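Local structure of protease (Penicillium cyclopium, 5Z6O) at residues G35-G40 with K123-T128; T80-K85 with K90-V95; K130-M135 with Y240-E245; G236-L241 with S250-R255. The protein is a serine endopeptidase of the subtilase (proteinase K-like) family that probably cleaves proteins such as casein, gelatin and collagen type IV. All blocks are in the same frame, centred on the assembly; numbering follows the deposited sequence.

Contact 1: residues G35-G40 with K123-T128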
loop_
_atom_site.group_PDB
_atom_site.type_symbol
_atom_site.label_atom_id
_atom_site.label_comp_id
_atom_site.label_asym_id
_atom_site.label_seq_id
_atom_site.Cartn_x
_atom_site.Cartn_y
_atom_site.Cartn_z
ATOM N N GLY A 35 -8.608 14.315 -1.343
ATOM C CA GLY A 35 -7.704 15.188 -2.050
ATOM C C GLY A 35 -6.328 14.625 -2.296
ATOM O O GLY A 35 -5.499 15.301 -2.928
ATOM N N ILE A 36 -6.046 13.416 -1.820
ATOM C CA ILE A 36 -4.760 12.762 -2.067
ATOM C C ILE A 36 -4.922 11.749 -3.193
ATOM O O ILE A 36 -5.891 10.994 -3.211
ATOM C CB ILE A 36 -4.242 12.060 -0.805
ATOM C CG1 ILE A 36 -4.204 13.037 0.361
ATOM C CG2 ILE A 36 -2.827 11.501 -1.081
ATOM C CD1 ILE A 36 -3.286 14.258 0.094
ATOM N N VAL A 37 -3.946 11.694 -4.108
ATOM C CA VAL A 37 -3.954 10.748 -5.222
ATOM C C VAL A 37 -3.066 9.565 -4.863
ATOM O O VAL A 37 -1.920 9.753 -4.419
ATOM C CB VAL A 37 -3.459 11.419 -6.514
ATOM C CG1 VAL A 37 -3.434 10.404 -7.654
ATOM C CG2 VAL A 37 -4.356 12.620 -6.837
ATOM N N ILE A 38 -3.582 8.357 -5.047
ATOM C CA ILE A 38 -2.834 7.124 -4.832
ATOM C C ILE A 38 -2.655 6.435 -6.177
ATOM O O ILE A 38 -3.642 6.046 -6.815
ATOM C CB ILE A 38 -3.554 6.186 -3.859
ATOM C CG1 ILE A 38 -3.699 6.836 -2.474
ATOM C CG2 ILE A 38 -2.751 4.907 -3.720
ATOM C CD1 ILE A 38 -4.695 6.084 -1.536
ATOM N N TYR A 39 -1.405 6.202 -6.575
ATOM C CA TYR A 39 -1.139 5.446 -7.793
ATOM C C TYR A 39 -0.950 3.977 -7.445
ATOM O O TYR A 39 -0.029 3.633 -6.706
ATOM C CB TYR A 39 0.119 5.969 -8.486
ATOM C CG TYR A 39 -0.036 7.393 -8.952
ATOM C CD1 TYR A 39 -0.599 7.672 -10.206
ATOM C CD2 TYR A 39 0.395 8.462 -8.147
ATOM C CE1 TYR A 39 -0.743 8.964 -10.655
ATOM C CE2 TYR A 39 0.233 9.780 -8.584
ATOM C CZ TYR A 39 -0.330 10.009 -9.844
ATOM O OH TYR A 39 -0.470 11.298 -10.275
ATOM N N GLY A 40 -1.784 3.117 -8.015
ATOM C CA GLY A 40 -1.674 1.682 -7.821
ATOM C C GLY A 40 -0.895 1.072 -8.961
ATOM O O GLY A 40 -1.388 1.009 -10.091
ATOM N N LYS A 123 3.127 15.532 -11.264
ATOM C CA LYS A 123 3.517 16.922 -11.525
ATOM C C LYS A 123 2.401 17.672 -12.258
ATOM O O LYS A 123 2.000 18.766 -11.845
ATOM C CB LYS A 123 4.832 16.980 -12.323
ATOM C CG LYS A 123 6.031 16.500 -11.524
ATOM C CD LYS A 123 7.347 16.834 -12.214
ATOM C CE LYS A 123 8.548 16.264 -11.447
ATOM N NZ LYS A 123 8.493 16.593 -9.971
ATOM N N SER A 124 1.848 17.071 -13.318
ATOM C CA SER A 124 0.815 17.748 -14.093
ATOM C C SER A 124 -0.407 18.090 -13.248
ATOM O O SER A 124 -1.040 19.124 -13.475
ATOM C CB SER A 124 0.412 16.886 -15.286
ATOM O OG SER A 124 1.536 16.623 -16.106
ATOM N N ARG A 125 -0.752 17.239 -12.268
ATOM C CA ARG A 125 -1.882 17.463 -11.364
ATOM C C ARG A 125 -1.595 18.480 -10.268
ATOM O O ARG A 125 -2.508 18.817 -9.510
ATOM C CB ARG A 125 -2.295 16.167 -10.658
ATOM C CG ARG A 125 -2.997 15.148 -11.485
ATOM C CD ARG A 125 -3.378 13.968 -10.589
ATOM N NE ARG A 125 -3.748 12.849 -11.423
ATOM C CZ ARG A 125 -4.976 12.373 -11.516
ATOM N NH1 ARG A 125 -5.939 12.907 -10.778
ATOM N NH2 ARG A 125 -5.229 11.361 -12.332
ATOM N N GLY A 126 -0.357 18.933 -10.139
ATOM C CA GLY A 126 0.060 19.720 -9.002
ATOM C C GLY A 126 0.057 18.964 -7.692
ATOM O O GLY A 126 -0.155 19.577 -6.644
ATOM N N ALA A 127 0.275 17.644 -7.719
ATOM C CA ALA A 127 0.202 16.807 -6.515
ATOM C C ALA A 127 1.574 16.521 -5.906
ATOM O O ALA A 127 1.696 15.663 -5.016
ATOM C CB ALA A 127 -0.525 15.495 -6.828
ATOM N N THR A 128 2.607 17.225 -6.349
ATOM C CA THR A 128 3.933 17.031 -5.782
ATOM C C THR A 128 3.919 17.284 -4.282
ATOM O O THR A 128 3.433 18.319 -3.823
ATOM C CB THR A 128 4.925 17.965 -6.466
ATOM O OG1 THR A 128 4.938 17.673 -7.867
ATOM C CG2 THR A 128 6.321 17.784 -5.884
#
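With CG set beside the backbone N (chi1 -73°) and the chain extended from CG to NE, Arg-125 reaches from the end of its helix toward strand 37-42. Tyr-39 has a similar first torsion (chi1 -64°). It sends its phenol out from the strand to meet the arginine. The phenol and the arginine chain run antiparallel, side by side. Ring and guanidinium planes stand 84° apart, so they do not stack. The nearest pair is Tyr-39 OH with Arg-125 NE at 3.8 Å, a contact without a direct bond. Tyr-39 OH also lies 4.0 Å from Arg-125 CD.

What holds the pair together is a third residue. Asp-121 OD2, one turn back on the helix, takes a hydrogen bond from Tyr-39 OH and forms a salt bridge with Arg-125 NE. The shared anion would fix both groups. Arg-125 NH2 forms a second salt bridge, with Glu-57.

Val-37 lies across the arginine chain, nearly perpendicular to it. In one of its two conformers Val-37 CG2 lies 4.1 Å from Arg-125 CD; with the valine in two places this touch is less certain.

The backbone turns sharply after Arg-125. Gly-126 takes positive phi, and Gly-126 N bonds to Lys-123 O at 2.9 Å, part of a Schellman motif.

The arrangement joins helix 108-124 to strand 37-42 of the parallel sheet. This helix connects strands 93-98 and 131-135, which flank strand 37-42, so the crossover passes over it. The same strand leads to Asp-42, probably the acid of the subtilase charge relay.

Contact 2: residues T80-K85 with K90-V95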
loop_
_atom_site.group_PDB
_atom_site.type_symbol
_atom_site.label_atom_id
_atom_site.label_comp_id
_atom_site.label_asym_id
_atom_site.label_seq_id
_atom_site.Cartn_x
_atom_site.Cartn_y
_atom_site.Cartn_z
ATOM N N THR A 80 -7.842 -2.198 -0.628
ATOM C CA THR A 80 -7.299 -2.049 0.725
ATOM C C THR A 80 -6.841 -0.621 0.969
ATOM O O THR A 80 -7.012 -0.092 2.071
ATOM C CB THR A 80 -6.131 -3.037 0.902
ATOM O OG1 THR A 80 -6.676 -4.362 0.883
ATOM C CG2 THR A 80 -5.364 -2.811 2.201
ATOM N N ALA A 81 -6.265 0.034 -0.049
ATOM C CA ALA A 81 -5.744 1.379 0.200
ATOM C C ALA A 81 -6.864 2.392 0.335
ATOM O O ALA A 81 -6.789 3.291 1.181
ATOM C CB ALA A 81 -4.804 1.817 -0.941
ATOM N N ALA A 82 -7.943 2.241 -0.483
ATOM C CA ALA A 82 -8.836 3.376 -0.678
ATOM C C ALA A 82 -10.295 2.998 -0.929
ATOM O O ALA A 82 -11.104 3.906 -1.145
ATOM C CB ALA A 82 -8.332 4.213 -1.854
ATOM N N GLY A 83 -10.666 1.723 -0.863
ATOM C CA GLY A 83 -12.055 1.356 -1.068
ATOM C C GLY A 83 -12.966 1.819 0.052
ATOM O O GLY A 83 -12.579 1.910 1.211
ATOM N N SER A 84 -14.237 2.089 -0.310
ATOM C CA SER A 84 -15.229 2.532 0.681
ATOM C C SER A 84 -15.428 1.515 1.791
ATOM O O SER A 84 -15.427 1.862 2.980
ATOM C CB SER A 84 -16.583 2.799 0.006
ATOM O OG SER A 84 -16.437 3.898 -0.887
ATOM N N LYS A 85 -15.634 0.267 1.428
ATOM C CA LYS A 85 -15.876 -0.757 2.432
ATOM C C LYS A 85 -14.580 -1.402 2.911
ATOM O O LYS A 85 -14.419 -1.621 4.104
ATOM C CB LYS A 85 -16.819 -1.835 1.891
ATOM C CG LYS A 85 -18.274 -1.598 2.277
ATOM C CD LYS A 85 -19.199 -2.646 1.680
ATOM C CE LYS A 85 -18.575 -4.043 1.738
ATOM N NZ LYS A 85 -18.530 -4.611 3.117
ATOM N N LYS A 90 -10.745 6.306 2.733
ATOM C CA LYS A 90 -11.990 6.052 2.025
ATOM C C LYS A 90 -12.422 7.192 1.107
ATOM O O LYS A 90 -13.405 7.016 0.392
ATOM C CB LYS A 90 -13.100 5.758 3.036
ATOM C CG LYS A 90 -12.807 4.477 3.845
ATOM C CD LYS A 90 -13.968 4.077 4.717
ATOM C CE LYS A 90 -13.518 2.972 5.644
ATOM N NZ LYS A 90 -13.447 1.646 5.001
ATOM N N LYS A 91 -11.732 8.329 1.102
ATOM C CA LYS A 91 -12.054 9.440 0.182
ATOM C C LYS A 91 -10.912 9.798 -0.745
ATOM O O LYS A 91 -11.039 10.753 -1.520
ATOM C CB LYS A 91 -12.475 10.699 0.975
ATOM C CG LYS A 91 -13.818 10.487 1.661
ATOM C CD LYS A 91 -14.252 11.731 2.413
ATOM C CE LYS A 91 -15.731 11.661 2.769
ATOM N NZ LYS A 91 -16.046 12.841 3.645
ATOM N N ALA A 92 -9.820 9.044 -0.714
ATOM C CA ALA A 92 -8.687 9.314 -1.597
ATOM C C ALA A 92 -9.079 9.034 -3.041
ATOM O O ALA A 92 -10.040 8.304 -3.321
ATOM C CB ALA A 92 -7.469 8.454 -1.193
ATOM N N SER A 93 -8.335 9.647 -3.968
ATOM C CA SER A 93 -8.428 9.317 -5.386
ATOM C C SER A 93 -7.432 8.213 -5.724
ATOM O O SER A 93 -6.339 8.154 -5.158
ATOM C CB SER A 93 -8.124 10.530 -6.260
ATOM O OG SER A 93 -8.983 11.614 -5.957
ATOM N N VAL A 94 -7.814 7.349 -6.670
ATOM C CA VAL A 94 -7.019 6.173 -7.029
ATOM C C VAL A 94 -6.790 6.178 -8.530
ATOM O O VAL A 94 -7.734 6.403 -9.288
ATOM C CB VAL A 94 -7.721 4.865 -6.623
ATOM C CG1 VAL A 94 -6.869 3.692 -7.003
ATOM C CG2 VAL A 94 -7.932 4.864 -5.191
ATOM N N VAL A 95 -5.549 5.910 -8.962
ATOM C CA VAL A 95 -5.197 5.920 -10.373
ATOM C C VAL A 95 -4.568 4.574 -10.721
ATOM O O VAL A 95 -3.583 4.163 -10.100
ATOM C CB VAL A 95 -4.245 7.077 -10.719
ATOM C CG1 VAL A 95 -3.921 7.043 -12.189
ATOM C CG2 VAL A 95 -4.890 8.419 -10.389
HETATM O O HOH W 1 -16.073 6.385 0.399
#
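A lysine-to-backbone hydrogen bond and a small apolar patch, between Lys-90 and Ser-84 and between Ala-82 and Val-94, make up this mixed contact. It lies where the chain leaves helix 73-82 and turns back into the sheet.

Lys-90 runs its aliphatic chain along the backbone of 83-85. Lys-90 CG is 3.7 Å from Gly-83 O, and Lys-90 CD comes to 3.2 Å from Ser-84 O. A bend at the last torsion (chi4 -78°) turns NZ onto that same oxygen. The hydrogen bond from Lys-90 NZ to Ser-84 O is 2.8 Å long. The donor lies above the carbonyl plane, 47° out of it, so it does not follow a lone pair. NZ also bonds to Gly-87 O and Gln-5 OE1. Replacing the lysine by an alanine is likely to leave Ser-84 O, Gly-87 O and Gln-5 without this shared donor.

The segments belong to the beta-alpha-beta unit of strand 56-61, helix 73-82 and strand 93-98. His-73, probably of the charge relay, starts this helix.

Further along, Ala-82 CB presses on Val-94 CG2 at 3.4 Å, tighter than usual for two carbons. Ala-92 CB sits beside it, 4.4 Å from Ala-82 CB. Ile-38 of the adjacent strand touches both alanines.

A water bridges Ser-84 and Lys-90. It donates to Lys-90 O at 2.7 Å and is 2.8 Å from Ser-84 OG, which also bonds to Arg-55.

Contact 3: residues K130-M135 with Y240-E245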
loop_
_atom_site.group_PDB
_atom_site.type_symbol
_atom_site.label_atom_id
_atom_site.label_comp_id
_atom_site.label_asym_id
_atom_site.label_seq_id
_atom_site.Cartn_x
_atom_site.Cartn_y
_atom_site.Cartn_z
ATOM N N LYS A 130 2.162 15.591 -2.174
ATOM C CA LYS A 130 0.933 15.064 -1.590
ATOM C C LYS A 130 0.351 13.990 -2.495
ATOM O O LYS A 130 -0.833 13.968 -2.833
ATOM C CB LYS A 130 -0.048 16.196 -1.292
ATOM C CG LYS A 130 -0.169 17.257 -2.343
ATOM C CD LYS A 130 -1.103 18.367 -1.817
ATOM C CE LYS A 130 -1.900 19.044 -2.928
ATOM N NZ LYS A 130 -1.103 20.071 -3.657
ATOM N N SER A 131 1.205 13.045 -2.893
ATOM C CA SER A 131 0.859 11.937 -3.781
ATOM C C SER A 131 1.429 10.673 -3.164
ATOM O O SER A 131 2.460 10.740 -2.487
ATOM C CB SER A 131 1.469 12.045 -5.207
ATOM O OG SER A 131 0.996 13.138 -5.950
ATOM N N VAL A 132 0.806 9.515 -3.478
ATOM C CA VAL A 132 1.204 8.232 -2.899
ATOM C C VAL A 132 1.289 7.210 -4.017
ATOM O O VAL A 132 0.473 7.221 -4.946
ATOM C CB VAL A 132 0.180 7.793 -1.812
ATOM C CG1 VAL A 132 0.407 6.330 -1.401
ATOM C CG2 VAL A 132 0.282 8.736 -0.625
ATOM N N MET A 133 2.313 6.368 -3.968
ATOM C CA MET A 133 2.422 5.274 -4.911
ATOM C C MET A 133 2.535 3.981 -4.137
ATOM O O MET A 133 3.323 3.891 -3.195
ATOM C CB MET A 133 3.645 5.463 -5.821
ATOM C CG MET A 133 3.817 4.320 -6.819
ATOM S SD MET A 133 5.268 4.492 -7.901
ATOM C CE MET A 133 4.751 5.817 -8.978
ATOM N N ASN A 134 1.771 2.978 -4.547
ATOM C CA ASN A 134 1.854 1.667 -3.917
ATOM C C ASN A 134 2.442 0.662 -4.905
ATOM O O ASN A 134 1.931 0.507 -6.022
ATOM C CB ASN A 134 0.495 1.178 -3.451
ATOM C CG ASN A 134 0.615 -0.135 -2.683
ATOM O OD1 ASN A 134 1.073 -0.156 -1.529
ATOM N ND2 ASN A 134 0.253 -1.230 -3.322
ATOM N N MET A 135 3.452 -0.096 -4.465
ATOM C CA MET A 135 4.084 -1.104 -5.330
ATOM C C MET A 135 4.042 -2.431 -4.590
ATOM O O MET A 135 4.897 -2.691 -3.754
ATOM C CB MET A 135 5.524 -0.755 -5.711
ATOM C CG MET A 135 5.544 0.336 -6.783
ATOM S SD MET A 135 7.250 0.562 -7.473
ATOM C CE MET A 135 7.561 -0.986 -8.287
ATOM N N TYR A 240 -4.086 9.204 4.300
ATOM C CA TYR A 240 -4.829 9.673 5.460
ATOM C C TYR A 240 -4.056 10.744 6.238
ATOM O O TYR A 240 -4.603 11.801 6.588
ATOM C CB TYR A 240 -5.119 8.458 6.317
ATOM C CG TYR A 240 -5.762 8.741 7.633
ATOM C CD1 TYR A 240 -7.118 9.048 7.711
ATOM C CD2 TYR A 240 -5.020 8.701 8.789
ATOM C CE1 TYR A 240 -7.717 9.315 8.943
ATOM C CE2 TYR A 240 -5.617 8.923 10.055
ATOM C CZ TYR A 240 -6.944 9.241 10.099
ATOM O OH TYR A 240 -7.490 9.466 11.328
ATOM N N LEU A 241 -2.774 10.485 6.537
ATOM C CA LEU A 241 -2.030 11.435 7.356
ATOM C C LEU A 241 -1.719 12.702 6.578
ATOM O O LEU A 241 -1.647 13.786 7.170
ATOM C CB LEU A 241 -0.732 10.795 7.866
ATOM C CG LEU A 241 -0.985 9.706 8.908
ATOM C CD1 LEU A 241 0.323 8.975 9.255
ATOM C CD2 LEU A 241 -1.575 10.334 10.162
ATOM N N MET A 242 -1.507 12.590 5.266
ATOM C CA MET A 242 -1.298 13.783 4.456
ATOM C C MET A 242 -2.505 14.697 4.518
ATOM O O MET A 242 -2.360 15.913 4.671
ATOM C CB MET A 242 -1.020 13.412 2.989
ATOM C CG MET A 242 0.360 12.824 2.794
ATOM S SD MET A 242 0.499 12.215 1.061
ATOM C CE MET A 242 2.185 11.628 1.162
ATOM N N ALA A 243 -3.708 14.132 4.371
ATOM C CA ALA A 243 -4.888 14.990 4.360
ATOM C C ALA A 243 -5.236 15.464 5.763
ATOM O O ALA A 243 -5.823 16.537 5.907
ATOM C CB ALA A 243 -6.082 14.264 3.734
ATOM N N LEU A 244 -4.859 14.701 6.797
ATOM C CA LEU A 244 -5.189 15.055 8.183
ATOM C C LEU A 244 -4.193 16.051 8.778
ATOM O O LEU A 244 -4.580 17.110 9.282
ATOM C CB LEU A 244 -5.246 13.788 9.037
ATOM C CG LEU A 244 -5.445 13.996 10.549
ATOM C CD1 LEU A 244 -6.828 14.562 10.790
ATOM C CD2 LEU A 244 -5.256 12.692 11.323
ATOM N N GLU A 245 -2.913 15.713 8.768
ATOM C CA GLU A 245 -1.860 16.492 9.436
ATOM C C GLU A 245 -1.065 17.364 8.481
ATOM O O GLU A 245 -0.264 18.193 8.931
ATOM C CB GLU A 245 -0.859 15.560 10.133
ATOM C CG GLU A 245 -1.469 14.611 11.126
ATOM C CD GLU A 245 -0.436 13.710 11.789
ATOM O OE1 GLU A 245 0.715 13.632 11.310
ATOM O OE2 GLU A 245 -0.793 13.058 12.780
#
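Apolar contact comes first: Met-242 lays its thioether against Val-132. Val-132 CG2 is 3.9 Å from Met-242 SD and 3.9 Å from Met-242 CE, so one valine methyl meets both ends of the S-CH3 bond. The methionine starts with CG beside the backbone N (chi1 -73°) and then runs straight, with the last two torsions near 180°. This stretched form carries the sulfur and methyl from the helix to the strand. A smaller alanine in its place would probably open a gap between helix and strand and leave the Val-132 methyl without part of its cover.

A second group of contacts is with the main chain. Met-242 SD lies 3.9 Å from Lys-130 CA, at the start of the segment. Met-242 CE is 3.8 Å from Ser-131 O. The thioether thus packs on backbone as well as on a side chain.

Polar partners lie outside these pairs. Lys-130 turns its amine off to Gly-126 O, to which NZ bonds. The strand backbone pairs with its sheet neighbours: Val-132 bonds to Val-37 and Tyr-39, and Ser-131 to Phe-158. Within helix 227-245, Leu-244 N bonds to Tyr-240 O at 2.9 Å.

Ile-36 and Ala-235 extend the apolar patch, touching Met-242 and Val-132 respectively. The helix here packs on the parallel sheet of the subtilase fold. Its first turn holds Ser-228, probably the nucleophile, but this contact is away from that site. Methyl and thioether contacts set few directional demands, so the fit of helix to strand rests on shape and burial rather than on polar pairing.

Contact 4: residues G236-L241 with S250-R255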
loop_
_atom_site.group_PDB
_atom_site.type_symbol
_atom_site.label_atom_id
_atom_site.label_comp_id
_atom_site.label_asym_id
_atom_site.label_seq_id
_atom_site.Cartn_x
_atom_site.Cartn_y
_atom_site.Cartn_z
ATOM N N GLY A 236 -2.499 3.671 2.138
ATOM C CA GLY A 236 -3.692 4.359 2.603
ATOM C C GLY A 236 -3.426 5.209 3.834
ATOM O O GLY A 236 -3.951 6.319 3.949
ATOM N N ALA A 237 -2.659 4.685 4.795
ATOM C CA ALA A 237 -2.378 5.480 5.987
ATOM C C ALA A 237 -1.593 6.742 5.641
ATOM O O ALA A 237 -1.784 7.791 6.272
ATOM C CB ALA A 237 -1.607 4.636 7.021
ATOM N N ALA A 238 -0.672 6.665 4.671
ATOM C CA ALA A 238 0.039 7.870 4.278
ATOM C C ALA A 238 -0.912 8.889 3.696
ATOM O O ALA A 238 -0.825 10.074 4.015
ATOM C CB ALA A 238 1.142 7.548 3.266
ATOM N N ALA A 239 -1.834 8.448 2.831
ATOM C CA ALA A 239 -2.780 9.408 2.256
ATOM C C ALA A 239 -3.638 10.032 3.355
ATOM O O ALA A 239 -3.864 11.250 3.381
ATOM C CB ALA A 239 -3.640 8.705 1.189
ATOM N N TYR A 240 -4.086 9.204 4.300
ATOM C CA TYR A 240 -4.829 9.673 5.460
ATOM C C TYR A 240 -4.056 10.744 6.238
ATOM O O TYR A 240 -4.603 11.801 6.588
ATOM C CB TYR A 240 -5.119 8.458 6.317
ATOM C CG TYR A 240 -5.762 8.741 7.633
ATOM C CD1 TYR A 240 -7.118 9.048 7.711
ATOM C CD2 TYR A 240 -5.020 8.701 8.789
ATOM C CE1 TYR A 240 -7.717 9.315 8.943
ATOM C CE2 TYR A 240 -5.617 8.923 10.055
ATOM C CZ TYR A 240 -6.944 9.241 10.099
ATOM O OH TYR A 240 -7.490 9.466 11.328
ATOM N N LEU A 241 -2.774 10.485 6.537
ATOM C CA LEU A 241 -2.030 11.435 7.356
ATOM C C LEU A 241 -1.719 12.702 6.578
ATOM O O LEU A 241 -1.647 13.786 7.170
ATOM C CB LEU A 241 -0.732 10.795 7.866
ATOM C CG LEU A 241 -0.985 9.706 8.908
ATOM C CD1 LEU A 241 0.323 8.975 9.255
ATOM C CD2 LEU A 241 -1.575 10.334 10.162
ATOM N N SER A 250 7.944 13.346 1.591
ATOM C CA SER A 250 9.295 13.006 2.043
ATOM C C SER A 250 9.353 12.636 3.522
ATOM O O SER A 250 10.262 11.904 3.918
ATOM C CB SER A 250 10.271 14.164 1.741
ATOM O OG SER A 250 9.813 15.401 2.285
ATOM N N SER A 251 8.385 13.066 4.337
ATOM C CA SER A 251 8.389 12.810 5.777
ATOM C C SER A 251 7.386 11.734 6.203
ATOM O O SER A 251 7.304 11.405 7.403
ATOM C CB SER A 251 8.103 14.119 6.542
ATOM O OG SER A 251 9.230 15.013 6.452
ATOM N N ALA A 252 6.596 11.209 5.258
ATOM C CA ALA A 252 5.461 10.376 5.641
ATOM C C ALA A 252 5.921 9.027 6.191
ATOM O O ALA A 252 5.326 8.505 7.141
ATOM C CB ALA A 252 4.525 10.219 4.445
ATOM N N CYS A 253 6.980 8.428 5.621
ATOM C CA CYS A 253 7.391 7.139 6.182
ATOM C C CYS A 253 7.872 7.332 7.606
ATOM O O CYS A 253 7.514 6.561 8.511
ATOM C CB CYS A 253 8.481 6.495 5.305
ATOM S SG CYS A 253 8.841 4.766 5.723
ATOM N N ALA A 254 8.637 8.413 7.841
ATOM C CA ALA A 254 9.167 8.621 9.187
ATOM C C ALA A 254 8.044 8.897 10.185
ATOM O O ALA A 254 8.105 8.432 11.336
ATOM C CB ALA A 254 10.171 9.781 9.191
ATOM N N ARG A 255 7.005 9.606 9.746
ATOM C CA ARG A 255 5.878 9.897 10.629
ATOM C C ARG A 255 5.076 8.628 10.949
ATOM O O ARG A 255 4.651 8.418 12.094
ATOM C CB ARG A 255 4.987 10.946 9.975
ATOM C CG ARG A 255 3.702 11.261 10.750
ATOM C CD ARG A 255 3.999 11.810 12.142
ATOM N NE ARG A 255 2.739 12.188 12.761
ATOM C CZ ARG A 255 2.549 12.278 14.064
ATOM N NH1 ARG A 255 1.350 12.614 14.528
ATOM N NH2 ARG A 255 3.556 12.018 14.893
#
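Ala-238 and Ala-252 meet methyl to methyl, with CB atoms 4.5 Å apart. Ala-252 points its CB toward the other helix. The CB of Ala-238 points neither straight at it nor away. Because both side chains are short, the backbones come close, and Ala-238 CA and Ala-252 CA are 6.1 Å apart.

One turn on, Leu-241 and Arg-255 form the second pair. Leu-241 points toward helix 249-259 and offers one branch. Leu-241 CD1 lies 4.3 Å from Arg-255 CG. The arginine sets CG opposite the backbone N (chi1 175°) and then bends at chi2 (61°). Its methylene part therefore meets the leucine, while the charged end goes on to other partners. NH1 forms a salt bridge with Glu-245, further along the leucine's own helix. NH2 bonds to Gln-258. The arginine is thus greasy at the root and polar at the tip, and both parts reach helix 227-245.

Other residues close the seam. Phe-158 of the sheet touches both alanines. Ile-256 packs on Ala-238 and Leu-241.

Cys-253 points away from this interface and is disulfide-bonded to Cys-182. Strand 182-187 begins at Cys-182, so the second helix is also tied covalently to the sheet.

The arrangement is a helix-helix contact, close at its alanine pair, with a leucine-arginine pair one turn on. It joins two successive helices, 227-245 and 249-259, against the parallel sheet of the subtilase fold.

How the contacts relate
From the N terminus, contact 1 opens first at 35-40 and closes at 123-128. Contact 2 opens and closes within that span, making a short local loop from 80-85 to 90-95. Contact 3 follows in series, from 130-135 to 240-245. Contact 4 starts on 236-241, before contact 3 has ended, and closes at 250-255; the two share Tyr-240 and Leu-241. Contacts 1, 2 and 3 all reach the same parallel sheet. Strand 37-42 lies between 93-98 and 131-135, and backbone bonds such as Ile-38 N to Ser-93 O connect it with contact 2. Helix 227-245 links contacts 3 and 4, and Ile-36 reaches it from contact 1.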